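Mandelate racemase/muconate lactonizing enzyme (Jannaschia sp., PDB 4J3Z) probably acts on a carboxylate substrate, as a member of the mandelate racemase/muconate lactonizing branch of the enolase superfamily. Local coordinates at residues D67-H79 and F92-L106. Sequence-based numbering, arbitrary orientation.
Sequences DPANIELMSRRAH and FGAFSGLEMACWDIL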
loop_
_atom_site.group_PDB
_atom_site.type_symbol
_atom_site.label_atom_id
_atom_site.label_comp_id
_atom_site.label_asym_id
_atom_site.label_seq_id
_atom_site.Cartn_x
_atom_site.Cartn_y
_atom_site.Cartn_z
ATOM N N ASP D 67 -44.021 -12.649 9.386
ATOM C CA ASP D 67 -44.387 -11.736 8.313
ATOM C C ASP D 67 -43.277 -11.785 7.255
ATOM O O ASP D 67 -42.130 -11.407 7.530
ATOM C CB ASP D 67 -44.556 -10.325 8.885
ATOM C CG ASP D 67 -44.950 -9.294 7.847
ATOM O OD1 ASP D 67 -44.912 -9.579 6.630
ATOM O OD2 ASP D 67 -45.294 -8.169 8.257
ATOM N N PRO D 68 -43.623 -12.256 6.042
ATOM C CA PRO D 68 -42.667 -12.524 4.957
ATOM C C PRO D 68 -41.920 -11.278 4.467
ATOM O O PRO D 68 -40.875 -11.404 3.811
ATOM C CB PRO D 68 -43.552 -13.092 3.843
ATOM C CG PRO D 68 -44.917 -12.558 4.131
ATOM C CD PRO D 68 -45.017 -12.505 5.624
ATOM N N ALA D 69 -42.447 -10.095 4.791
ATOM C CA ALA D 69 -41.774 -8.830 4.485
ATOM C C ALA D 69 -40.627 -8.509 5.459
ATOM O O ALA D 69 -39.913 -7.528 5.267
ATOM C CB ALA D 69 -42.775 -7.685 4.435
ATOM N N ASN D 70 -40.447 -9.331 6.493
ATOM C CA ASN D 70 -39.289 -9.189 7.387
ATOM C C ASN D 70 -38.063 -9.888 6.804
ATOM O O ASN D 70 -37.504 -10.812 7.417
ATOM C CB ASN D 70 -39.603 -9.703 8.797
ATOM C CG ASN D 70 -40.584 -8.809 9.548
ATOM O OD1 ASN D 70 -40.508 -7.586 9.477
ATOM N ND2 ASN D 70 -41.519 -9.422 10.264
ATOM N N ILE D 71 -37.661 -9.445 5.608
ATOM C CA ILE D 71 -36.536 -10.047 4.891
ATOM C C ILE D 71 -35.248 -9.945 5.701
ATOM O O ILE D 71 -34.615 -10.959 5.996
ATOM C CB ILE D 71 -36.308 -9.449 3.467
ATOM C CG1 ILE D 71 -37.618 -9.310 2.687
ATOM C CG2 ILE D 71 -35.292 -10.292 2.685
ATOM C CD1 ILE D 71 -38.206 -10.617 2.191
ATOM N N GLU D 72 -34.873 -8.720 6.057
ATOM C CA GLU D 72 -33.650 -8.466 6.837
ATOM C C GLU D 72 -33.591 -9.342 8.085
ATOM O O GLU D 72 -32.564 -9.973 8.344
ATOM C CB GLU D 72 -33.534 -6.994 7.238
ATOM C CG GLU D 72 -33.494 -6.009 6.087
ATOM C CD GLU D 72 -32.093 -5.687 5.597
ATOM O OE1 GLU D 72 -31.102 -6.102 6.241
ATOM O OE2 GLU D 72 -31.987 -4.984 4.566
ATOM N N LEU D 73 -34.698 -9.392 8.827
ATOM C CA LEU D 73 -34.796 -10.191 10.056
ATOM C C LEU D 73 -34.463 -11.673 9.867
ATOM O O LEU D 73 -33.611 -12.210 10.564
ATOM C CB LEU D 73 -36.168 -10.012 10.742
ATOM C CG LEU D 73 -36.217 -10.465 12.214
ATOM C CD1 LEU D 73 -35.037 -9.926 13.014
ATOM C CD2 LEU D 73 -37.544 -10.109 12.877
ATOM N N MET D 74 -35.135 -12.330 8.930
ATOM C CA MET D 74 -34.901 -13.755 8.695
ATOM C C MET D 74 -33.505 -14.035 8.133
ATOM O O MET D 74 -32.839 -14.982 8.560
ATOM C CB MET D 74 -35.992 -14.336 7.817
ATOM C CG MET D 74 -37.347 -14.363 8.501
ATOM S SD MET D 74 -38.641 -15.029 7.443
ATOM C CE MET D 74 -38.835 -13.735 6.209
ATOM N N SER D 75 -33.052 -13.192 7.205
ATOM C CA SER D 75 -31.697 -13.308 6.649
ATOM C C SER D 75 -30.620 -13.267 7.737
ATOM O O SER D 75 -29.744 -14.134 7.770
ATOM C CB SER D 75 -31.441 -12.237 5.587
ATOM O OG SER D 75 -30.068 -12.199 5.233
ATOM N N ARG D 76 -30.700 -12.275 8.627
ATOM C CA ARG D 76 -29.807 -12.204 9.792
ATOM C C ARG D 76 -29.871 -13.476 10.650
ATOM O O ARG D 76 -28.842 -14.085 10.923
ATOM C CB ARG D 76 -30.104 -10.970 10.651
ATOM C CG ARG D 76 -29.659 -9.617 10.094
ATOM C CD ARG D 76 -28.208 -9.544 9.625
ATOM N NE ARG D 76 -27.274 -10.140 10.572
ATOM C CZ ARG D 76 -25.943 -10.073 10.501
ATOM N NH1 ARG D 76 -25.330 -9.417 9.518
ATOM N NH2 ARG D 76 -25.212 -10.668 11.439
ATOM N N ARG D 77 -31.078 -13.867 11.069
ATOM C CA ARG D 77 -31.297 -15.135 11.782
ATOM C C ARG D 77 -30.626 -16.313 11.052
ATOM O O ARG D 77 -29.906 -17.106 11.667
ATOM C CB ARG D 77 -32.795 -15.427 11.917
ATOM C CG ARG D 77 -33.531 -14.772 13.088
ATOM C CD ARG D 77 -34.890 -15.449 13.302
ATOM N NE ARG D 77 -35.889 -14.551 13.895
ATOM C CZ ARG D 77 -37.212 -14.703 13.820
ATOM N NH1 ARG D 77 -37.755 -15.728 13.176
ATOM N NH2 ARG D 77 -38.008 -13.807 14.392
ATOM N N ALA D 78 -30.843 -16.408 9.736
ATOM C CA ALA D 78 -30.364 -17.553 8.972
ATOM C C ALA D 78 -28.856 -17.521 8.749
ATOM O O ALA D 78 -28.230 -18.575 8.607
ATOM C CB ALA D 78 -31.113 -17.679 7.659
ATOM N N HIS D 79 -28.290 -16.311 8.718
ATOM C CA HIS D 79 -26.839 -16.085 8.641
ATOM C C HIS D 79 -26.194 -16.416 9.979
ATOM O O HIS D 79 -25.148 -17.056 10.034
ATOM C CB HIS D 79 -26.575 -14.622 8.267
ATOM C CG HIS D 79 -25.122 -14.253 8.144
ATOM N ND1 HIS D 79 -24.344 -14.626 7.070
ATOM C CD2 HIS D 79 -24.328 -13.494 8.938
ATOM C CE1 HIS D 79 -23.127 -14.136 7.219
ATOM N NE2 HIS D 79 -23.091 -13.440 8.343
ATOM N N PHE D 92 -27.215 -21.080 3.959
ATOM C CA PHE D 92 -27.743 -19.837 3.422
ATOM C C PHE D 92 -28.272 -20.016 2.006
ATOM O O PHE D 92 -29.226 -19.338 1.602
ATOM C CB PHE D 92 -26.709 -18.720 3.510
ATOM C CG PHE D 92 -27.303 -17.374 3.824
ATOM C CD1 PHE D 92 -28.094 -17.194 4.959
ATOM C CD2 PHE D 92 -27.061 -16.287 3.003
ATOM C CE1 PHE D 92 -28.640 -15.955 5.259
ATOM C CE2 PHE D 92 -27.591 -15.040 3.301
ATOM C CZ PHE D 92 -28.383 -14.871 4.426
ATOM N N GLY D 93 -27.659 -20.934 1.258
ATOM C CA GLY D 93 -28.227 -21.398 -0.006
ATOM C C GLY D 93 -29.638 -21.928 0.205
ATOM O O GLY D 93 -30.522 -21.712 -0.626
ATOM N N ALA D 94 -29.847 -22.617 1.322
ATOM C CA ALA D 94 -31.182 -23.066 1.710
ATOM C C ALA D 94 -32.105 -21.861 1.957
ATOM O O ALA D 94 -33.226 -21.813 1.446
ATOM C CB ALA D 94 -31.105 -23.958 2.942
ATOM N N PHE D 95 -31.616 -20.886 2.718
ATOM C CA PHE D 95 -32.357 -19.655 2.982
ATOM C C PHE D 95 -32.806 -18.929 1.712
ATOM O O PHE D 95 -33.920 -18.395 1.660
ATOM C CB PHE D 95 -31.536 -18.690 3.854
ATOM C CG PHE D 95 -32.186 -17.346 4.030
ATOM C CD1 PHE D 95 -33.200 -17.168 4.967
ATOM C CD2 PHE D 95 -31.810 -16.265 3.232
ATOM C CE1 PHE D 95 -33.819 -15.936 5.107
ATOM C CE2 PHE D 95 -32.427 -15.036 3.370
ATOM C CZ PHE D 95 -33.437 -14.872 4.301
ATOM N N SER D 96 -31.931 -18.893 0.708
ATOM C CA SER D 96 -32.172 -18.122 -0.507
ATOM C C SER D 96 -33.434 -18.593 -1.200
ATOM O O SER D 96 -34.304 -17.783 -1.545
ATOM C CB SER D 96 -30.982 -18.222 -1.457
ATOM O OG SER D 96 -29.761 -18.142 -0.748
ATOM N N GLY D 97 -33.532 -19.908 -1.399
ATOM C CA GLY D 97 -34.727 -20.518 -1.964
ATOM C C GLY D 97 -35.972 -20.000 -1.281
ATOM O O GLY D 97 -36.887 -19.491 -1.933
ATOM N N LEU D 98 -35.978 -20.098 0.045
ATOM C CA LEU D 98 -37.112 -19.676 0.867
ATOM C C LEU D 98 -37.370 -18.168 0.803
ATOM O O LEU D 98 -38.533 -17.745 0.717
ATOM C CB LEU D 98 -36.914 -20.139 2.311
ATOM C CG LEU D 98 -36.429 -21.587 2.482
ATOM C CD1 LEU D 98 -35.992 -21.825 3.922
ATOM C CD2 LEU D 98 -37.483 -22.607 2.050
ATOM N N GLU D 99 -36.328 -17.384 0.741
ATOM C CA GLU D 99 -36.418 -15.958 0.612
ATOM C C GLU D 99 -37.046 -15.525 -0.691
ATOM O O GLU D 99 -37.861 -14.649 -0.710
ATOM C CB GLU D 99 -35.014 -15.337 0.818
ATOM C CG GLU D 99 -34.919 -13.840 0.833
ATOM C CD GLU D 99 -34.420 -13.252 -0.454
ATOM O OE1 GLU D 99 -34.694 -13.753 -1.525
ATOM O OE2 GLU D 99 -33.738 -12.270 -0.386
ATOM N N MET D 100 -36.651 -16.162 -1.773
ATOM C CA MET D 100 -37.344 -15.980 -3.062
ATOM C C MET D 100 -38.846 -16.247 -2.924
ATOM O O MET D 100 -39.672 -15.510 -3.475
ATOM C CB MET D 100 -36.795 -16.910 -4.140
ATOM C CG MET D 100 -35.322 -16.771 -4.505
ATOM S SD MET D 100 -35.017 -18.005 -5.771
ATOM C CE MET D 100 -33.255 -17.866 -6.051
ATOM N N ALA D 101 -39.192 -17.303 -2.183
ATOM C CA ALA D 101 -40.595 -17.684 -1.962
ATOM C C ALA D 101 -41.370 -16.589 -1.238
ATOM O O ALA D 101 -42.550 -16.374 -1.520
ATOM C CB ALA D 101 -40.692 -19.005 -1.202
ATOM N N CYS D 102 -40.699 -15.904 -0.313
ATOM C CA CYS D 102 -41.260 -14.737 0.373
ATOM C C CYS D 102 -41.601 -13.618 -0.608
ATOM O O CYS D 102 -42.764 -13.215 -0.691
ATOM C CB CYS D 102 -40.310 -14.229 1.463
ATOM S SG CYS D 102 -40.169 -15.337 2.887
ATOM N N TRP D 103 -40.607 -13.142 -1.366
ATOM C CA TRP D 103 -40.824 -12.110 -2.394
ATOM C C TRP D 103 -41.962 -12.459 -3.363
ATOM O O TRP D 103 -42.658 -11.570 -3.864
ATOM C CB TRP D 103 -39.538 -11.847 -3.180
ATOM C CG TRP D 103 -38.490 -11.090 -2.426
ATOM C CD1 TRP D 103 -37.289 -11.571 -1.972
ATOM C CD2 TRP D 103 -38.539 -9.709 -2.048
ATOM N NE1 TRP D 103 -36.588 -10.570 -1.328
ATOM C CE2 TRP D 103 -37.340 -9.422 -1.353
ATOM C CE3 TRP D 103 -39.487 -8.690 -2.212
ATOM C CZ2 TRP D 103 -37.066 -8.158 -0.837
ATOM C CZ3 TRP D 103 -39.210 -7.429 -1.690
ATOM C CH2 TRP D 103 -38.012 -7.177 -1.015
ATOM N N ASP D 104 -42.140 -13.751 -3.633
ATOM C CA ASP D 104 -43.274 -14.233 -4.441
ATOM C C ASP D 104 -44.604 -14.013 -3.710
ATOM O O ASP D 104 -45.570 -13.543 -4.309
ATOM C CB ASP D 104 -43.086 -15.708 -4.822
ATOM C CG ASP D 104 -43.904 -16.116 -6.044
ATOM O OD1 ASP D 104 -44.164 -15.253 -6.920
ATOM O OD2 ASP D 104 -44.291 -17.308 -6.131
ATOM N N ILE D 105 -44.643 -14.327 -2.413
ATOM C CA ILE D 105 -45.842 -14.081 -1.587
ATOM C C ILE D 105 -46.104 -12.587 -1.392
ATOM O O ILE D 105 -47.254 -12.165 -1.332
ATOM C CB ILE D 105 -45.753 -14.765 -0.200
ATOM C CG1 ILE D 105 -45.817 -16.288 -0.339
ATOM C CG2 ILE D 105 -46.849 -14.252 0.732
ATOM C CD1 ILE D 105 -45.317 -17.033 0.875
ATOM N N LEU D 106 -45.042 -11.792 -1.291
ATOM C CA LEU D 106 -45.184 -10.340 -1.152
ATOM C C LEU D 106 -45.764 -9.725 -2.430
ATOM O O LEU D 106 -46.628 -8.844 -2.371
ATOM C CB LEU D 106 -43.844 -9.686 -0.797
ATOM C CG LEU D 106 -43.120 -10.099 0.493
ATOM C CD1 LEU D 106 -41.902 -9.211 0.728
ATOM C CD2 LEU D 106 -44.053 -10.073 1.697
#
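Helix 71-79 runs nearly antiparallel to helix 92-106, the axes of the two segments approaching to 9.9 Å at an angle of 161°, with P68 and A69 of the preceding turn lying against C102, I105 and L106 of helix 92-106. I71 is the knob of a knobs-into-holes fit, seated among E99, C102, W103 and L106. Its CD1 rests over one face of the W103 indole, 4.1 Å from the centroid of the five-membered ring, a CH-pi contact, while CG2 meets the bent E99 chain. E99 OE1 and OE2 accept hydrogen bonds from the backbone N of I290 and of W291, respectively. L106 CD2 reaches P68 CG at 3.6 Å and also touches A69. These two helices belong to the N-terminal capping domain of the enolase superfamily, a three-stranded antiparallel sheet backed by helices; L4 of strand 4-12 covers P68, M74 and C102. F95, with CG anti to its backbone N (chi1 174°), extends its ring to the M74-S75 backbone, CZ lying 3.3 Å from S75 CA, and A78 CB packs against CD1. Replacing F95 by alanine would probably leave M74, S75 and A78 without this filler and open a gap between the helices. S75 OG lies in the plane of the F92 ring, 3.3 Å from CZ, and H79 turns an edge toward the F92 face, centroids 5.8 Å apart.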